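Local atomic coordinates of uncharacterized protein (Bacteroides uniformis, PDB entry 4JPQ), a protein that is of unknown function but, as a member of carbohydrate-binding family 9, probably binds carbohydrate. Residues A[79-84]-A[112-117]; A[90-95]-A[103-108]. All coordinates share one frame; numbering follows the deposited sequence.

Interaction 1: residues A[79-84]-A[112-117]. With SO4 (sulfate ion), chain D.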
# COMPACT_ATOMS: atom_id res chain seq x y z
N GLY A 79 16.32 -5.38 -5.15
CA GLY A 79 16.05 -4.06 -5.74
C GLY A 79 14.58 -3.77 -5.90
O GLY A 79 13.73 -4.62 -5.63
N ASP A 80 14.29 -2.53 -6.32
CA ASP A 80 12.92 -2.11 -6.60
C ASP A 80 12.41 -2.93 -7.77
O ASP A 80 13.20 -3.44 -8.58
CB ASP A 80 12.81 -0.60 -6.91
CG ASP A 80 13.06 0.29 -5.70
OD1 ASP A 80 13.14 -0.20 -4.54
OD2 ASP A 80 13.16 1.51 -5.92
N ASN A 81 11.10 -3.10 -7.82
CA ASN A 81 10.43 -3.97 -8.78
C ASN A 81 10.85 -5.44 -8.65
O ASN A 81 10.69 -6.23 -9.58
CB ASN A 81 10.56 -3.48 -10.24
CG ASN A 81 9.86 -2.16 -10.49
OD1 ASN A 81 8.92 -1.78 -9.77
ND2 ASN A 81 10.27 -1.47 -11.56
N GLY A 82 11.30 -5.82 -7.46
CA GLY A 82 11.67 -7.18 -7.16
C GLY A 82 10.43 -7.96 -6.75
O GLY A 82 9.31 -7.46 -6.81
N ARG A 83 10.67 -9.15 -6.21
CA ARG A 83 9.64 -10.13 -5.83
C ARG A 83 9.21 -9.87 -4.38
O ARG A 83 9.30 -10.73 -3.52
CB ARG A 83 10.20 -11.55 -6.10
CG ARG A 83 10.67 -11.73 -7.56
CD ARG A 83 11.45 -13.01 -7.84
NE ARG A 83 10.69 -14.18 -7.43
CZ ARG A 83 9.66 -14.71 -8.09
NH1 ARG A 83 9.20 -14.18 -9.22
NH2 ARG A 83 9.05 -15.79 -7.60
N VAL A 84 8.72 -8.65 -4.15
CA VAL A 84 8.41 -8.13 -2.81
C VAL A 84 7.25 -8.83 -2.09
O VAL A 84 7.25 -8.92 -0.87
CB VAL A 84 8.19 -6.59 -2.79
CG1 VAL A 84 9.45 -5.86 -3.26
CG2 VAL A 84 6.99 -6.15 -3.63
N ARG A 112 11.99 -1.83 -0.15
CA ARG A 112 12.03 -2.12 -1.59
C ARG A 112 10.60 -2.02 -2.09
O ARG A 112 9.68 -2.59 -1.45
CB ARG A 112 12.52 -3.54 -1.89
CG ARG A 112 13.90 -3.93 -1.44
CD ARG A 112 15.02 -3.10 -2.07
NE ARG A 112 15.43 -2.01 -1.19
CZ ARG A 112 16.20 -2.14 -0.09
NH1 ARG A 112 16.65 -3.33 0.34
NH2 ARG A 112 16.51 -1.05 0.61
N LEU A 113 10.41 -1.33 -3.22
CA LEU A 113 9.08 -1.07 -3.80
C LEU A 113 8.91 -1.59 -5.22
O LEU A 113 9.83 -1.53 -6.03
CB LEU A 113 8.86 0.44 -3.83
CG LEU A 113 7.63 1.08 -4.48
CD1 LEU A 113 6.36 0.78 -3.70
CD2 LEU A 113 7.84 2.58 -4.61
N LEU A 114 7.69 -2.05 -5.49
CA LEU A 114 7.24 -2.49 -6.81
C LEU A 114 6.02 -1.65 -7.17
O LEU A 114 5.12 -1.46 -6.32
CB LEU A 114 6.82 -3.96 -6.77
CG LEU A 114 6.03 -4.53 -7.96
CD1 LEU A 114 6.92 -4.68 -9.18
CD2 LEU A 114 5.40 -5.86 -7.61
N ILE A 115 5.99 -1.16 -8.41
CA ILE A 115 4.84 -0.44 -8.95
C ILE A 115 4.56 -0.96 -10.35
O ILE A 115 5.48 -1.07 -11.15
CB ILE A 115 5.04 1.09 -9.10
CG1 ILE A 115 5.59 1.74 -7.84
CG2 ILE A 115 3.70 1.76 -9.45
CD1 ILE A 115 5.95 3.21 -8.03
N GLN A 116 3.30 -1.28 -10.63
CA GLN A 116 2.87 -1.56 -11.99
C GLN A 116 1.65 -0.69 -12.28
O GLN A 116 1.03 -0.15 -11.35
CB GLN A 116 2.50 -3.01 -12.22
CG GLN A 116 3.58 -4.05 -12.01
CD GLN A 116 2.95 -5.40 -11.73
OE1 GLN A 116 2.60 -5.73 -10.58
NE2 GLN A 116 2.76 -6.17 -12.78
N GLY A 117 1.34 -0.56 -13.56
CA GLY A 117 0.19 0.24 -14.03
C GLY A 117 -0.46 -0.40 -15.25
O GLY A 117 0.21 -1.03 -16.05
S SO4 D . 14.64 -9.65 -6.38
O1 SO4 D . 14.59 -10.25 -7.74
O2 SO4 D . 15.72 -10.28 -5.56
O3 SO4 D . 14.88 -8.17 -6.47
O4 SO4 D . 13.35 -9.95 -5.73

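Interaction 2: residues A[90-95]-A[103-108]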
# COMPACT_ATOMS: atom_id res chain seq x y z
N VAL A 90 3.40 -4.94 2.54
CA VAL A 90 2.14 -4.17 2.60
C VAL A 90 1.94 -3.58 1.20
O VAL A 90 2.92 -3.25 0.51
CB VAL A 90 2.11 -3.07 3.66
CG1 VAL A 90 2.12 -3.70 5.04
CG2 VAL A 90 3.23 -2.04 3.49
N GLU A 91 0.67 -3.46 0.80
CA GLU A 91 0.32 -3.06 -0.55
C GLU A 91 -0.83 -2.05 -0.59
O GLU A 91 -1.68 -2.03 0.30
CB GLU A 91 -0.06 -4.30 -1.38
CG GLU A 91 0.94 -5.46 -1.33
CD GLU A 91 0.56 -6.68 -2.17
OE1 GLU A 91 -0.53 -6.72 -2.75
OE2 GLU A 91 1.37 -7.62 -2.23
N PHE A 92 -0.82 -1.21 -1.64
CA PHE A 92 -1.84 -0.21 -1.93
C PHE A 92 -2.15 -0.30 -3.43
O PHE A 92 -1.26 -0.11 -4.25
CB PHE A 92 -1.34 1.19 -1.59
CG PHE A 92 -2.27 2.32 -2.00
CD1 PHE A 92 -3.62 2.30 -1.64
CD2 PHE A 92 -1.79 3.44 -2.70
CE1 PHE A 92 -4.48 3.35 -1.99
CE2 PHE A 92 -2.64 4.49 -3.04
CZ PHE A 92 -3.98 4.44 -2.68
N PHE A 93 -3.40 -0.61 -3.76
CA PHE A 93 -3.87 -0.72 -5.15
C PHE A 93 -4.88 0.40 -5.34
O PHE A 93 -5.71 0.61 -4.46
CB PHE A 93 -4.57 -2.06 -5.40
CG PHE A 93 -3.65 -3.24 -5.63
CD1 PHE A 93 -2.58 -3.53 -4.78
CD2 PHE A 93 -3.91 -4.13 -6.68
CE1 PHE A 93 -1.77 -4.65 -5.00
CE2 PHE A 93 -3.10 -5.25 -6.89
CZ PHE A 93 -2.02 -5.50 -6.06
N VAL A 94 -4.84 1.10 -6.48
CA VAL A 94 -5.72 2.26 -6.70
C VAL A 94 -5.93 2.62 -8.19
O VAL A 94 -4.97 2.57 -8.97
CB VAL A 94 -5.18 3.49 -5.90
CG1 VAL A 94 -3.80 3.92 -6.39
CG2 VAL A 94 -6.14 4.66 -5.94
N SER A 95 -7.17 2.97 -8.55
CA SER A 95 -7.57 3.43 -9.89
C SER A 95 -7.97 4.89 -9.66
O SER A 95 -8.95 5.15 -8.95
CB SER A 95 -8.75 2.61 -10.45
OG SER A 95 -9.26 3.17 -11.66
N TYR A 103 -3.28 0.97 -10.53
CA TYR A 103 -1.90 0.86 -10.09
C TYR A 103 -1.80 0.02 -8.83
O TYR A 103 -2.74 -0.02 -8.05
CB TYR A 103 -1.36 2.24 -9.76
CG TYR A 103 -1.32 3.19 -10.92
CD1 TYR A 103 -2.43 3.96 -11.27
CD2 TYR A 103 -0.15 3.34 -11.67
CE1 TYR A 103 -2.37 4.86 -12.33
CE2 TYR A 103 -0.08 4.23 -12.73
CZ TYR A 103 -1.19 4.99 -13.06
OH TYR A 103 -1.14 5.88 -14.11
N ASN A 104 -0.67 -0.66 -8.66
CA ASN A 104 -0.39 -1.42 -7.44
C ASN A 104 0.99 -1.02 -6.92
O ASN A 104 1.98 -1.10 -7.64
CB ASN A 104 -0.48 -2.95 -7.65
CG ASN A 104 0.39 -3.46 -8.77
OD1 ASN A 104 0.32 -2.96 -9.87
ND2 ASN A 104 1.24 -4.45 -8.49
N PHE A 105 1.01 -0.56 -5.67
CA PHE A 105 2.22 -0.15 -4.98
C PHE A 105 2.44 -1.20 -3.91
O PHE A 105 1.69 -1.25 -2.94
CB PHE A 105 2.03 1.23 -4.32
CG PHE A 105 1.78 2.33 -5.30
CD1 PHE A 105 0.50 2.57 -5.78
CD2 PHE A 105 2.82 3.15 -5.72
CE1 PHE A 105 0.26 3.60 -6.67
CE2 PHE A 105 2.58 4.18 -6.62
CZ PHE A 105 1.31 4.41 -7.10
N GLU A 106 3.44 -2.06 -4.11
CA GLU A 106 3.76 -3.14 -3.17
C GLU A 106 5.13 -2.82 -2.61
O GLU A 106 6.07 -2.60 -3.38
CB GLU A 106 3.73 -4.48 -3.89
CG GLU A 106 2.41 -4.75 -4.61
CD GLU A 106 2.30 -6.13 -5.26
OE1 GLU A 106 3.08 -7.03 -4.93
OE2 GLU A 106 1.41 -6.31 -6.12
N CYS A 107 5.25 -2.80 -1.29
CA CYS A 107 6.51 -2.43 -0.62
C CYS A 107 6.85 -3.40 0.50
O CYS A 107 6.00 -3.66 1.38
CB CYS A 107 6.34 -1.02 -0.07
SG CYS A 107 7.89 -0.18 0.27
N ASN A 108 8.04 -4.01 0.46
CA ASN A 108 8.43 -4.94 1.55
C ASN A 108 8.88 -4.16 2.76
O ASN A 108 9.16 -2.95 2.66
CB ASN A 108 9.45 -6.03 1.13
CG ASN A 108 10.86 -5.52 0.84
OD1 ASN A 108 11.21 -4.37 1.10
ND2 ASN A 108 11.69 -6.41 0.31

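Interaction 1: residues A[79-84]-A[112-117]
The Asp80 carboxylate is met over its face by the backbone of the neighbouring strand: Leu113 N donates to Asp80 OD1 at 3.2 Å from well above the carboxylate plane, 58° out of it, along a nearly straight N-H line. The same OD1 lies at the edge of the Arg112 guanidinium, near its plane, but Asp80 OD1 stays 4.4 Å from Arg112 NE, too far for a salt bridge; Arg137 makes that bridge instead. The Asn81 amide works end-on. Its OD1 takes Ile115 N at 3.3 Å, nearly along the C=O axis, while Asn81 ND2 turns to the carbonyl of Ala127. With chi1 at -65°, Asn81 CG sits beside its own backbone N, and the amide reaches along the strand past Leu114, whose CD1 comes within 3.6 Å of Asn81 OD1. Between the two side-chain bonds, Asn81 N donates to Leu113 O at 2.7 Å. Replacing Asp80 with an alanine would probably leave Leu113 N without this acceptor and Arg137 without its carboxylate mate. Gly79 to Gly82 form a type II beta turn, with Asn81 at its third position in the positive-phi conformation such turns require, and the turn docks onto the start of strand 113-118 in the carbohydrate-binding family 9 domain. Helix 129-134 adds Leu132 beside Asp80 and Asn81. Past the turn, Val84 returns to the strand: its CG2 packs on Leu114 CB at 3.8 Å, and its CG1 lies 4.1 Å from Arg112 CB, the two side chains crossing at about a right angle. On the turn's outer side a sulfate, probably from the crystallisation liquor, accepts Arg83 N at O4 (2.8 Å) and, weakly, Gly79 N at O3; Ser78 N also binds it.

Interaction 2: residues A[90-95]-A[103-108]
Phe93 and Asn104 face each other as a non-hydrogen-bonded pair of an antiparallel beta hairpin, strands 89-95 and 102-108, near the centre of the chain. Asn104 CB sits 3.3 Å from the Phe93 ring centroid, only 9° off the ring normal, a CH-pi contact squarely over one face. Next to it, Glu91 and Glu106 extend side by side in the same direction with their carboxylates stacked, planes 15° apart and the two CD atoms 3.6 Å from each other. Glu91 OE2 and Glu106 OE1, both acceptors, are not hydrogen-bonded, and such buried like charges are likely to raise the pKa of at least one. The opposite face of the hairpin is largely apolar. Phe92 and Phe105 run side by side there, Phe92 CD2 being 3.9 Å from Phe105 CD1, and Val94 CG1 reaches the edge of the Phe105 ring at CE1, 4.1 Å away. Phe92 CG, trans to its own backbone N, lets the ring lie alongside Phe105. Three hydrogen-bonded pairs, Val90 with Cys107, Phe92 with Phe105 and Val94 with Tyr103, hold the register with two backbone bonds each; Phe105 N to Phe92 O is 2.7 Å.

Further out, strands 61-70 and 152-162 cover the apolar face, with Leu64 and Tyr66 against Phe92 and Ile161 against both Phe92 and Phe105. On the Phe93 side, His209 and Tyr184 meet that ring edge-to-face, and a bound cyclohexyl-propylsulfonic acid, probably from the crystallisation liquor, lies about 5 Å from the Phe93 side chain, consistent with a pocket here. Arg124 holds Asn104 OD1, and Gln116 OE1 takes a bond from Asn104 ND2. That amide nitrogen also donates to Glu106 OE2 at 3.0 Å, Glu106 OE2 lying close to the amide plane while the nitrogen stands 45° out of the carboxylate plane.

The two contacts lie about 9 Å apart, centre to centre, and share one run of antiparallel strands, 89-95, 102-108 and 113-118 in that order across it. Along the chain, 79-84 comes first, then both strands of interaction 2, then 112-117, so that interaction 1 closes a loop spanning the whole hairpin. They join directly through strands 102-108 and 113-118: Leu114 N probably bonds to Glu106 O at 2.7 Å. Interaction 2 is buried near the centre of the chain, whereas interaction 1 sits further out and is partly buried. The 79-84 loop packs against strand 113-118, while the hairpin contributes part of the buried interior of this carbohydrate-binding family 9 protein.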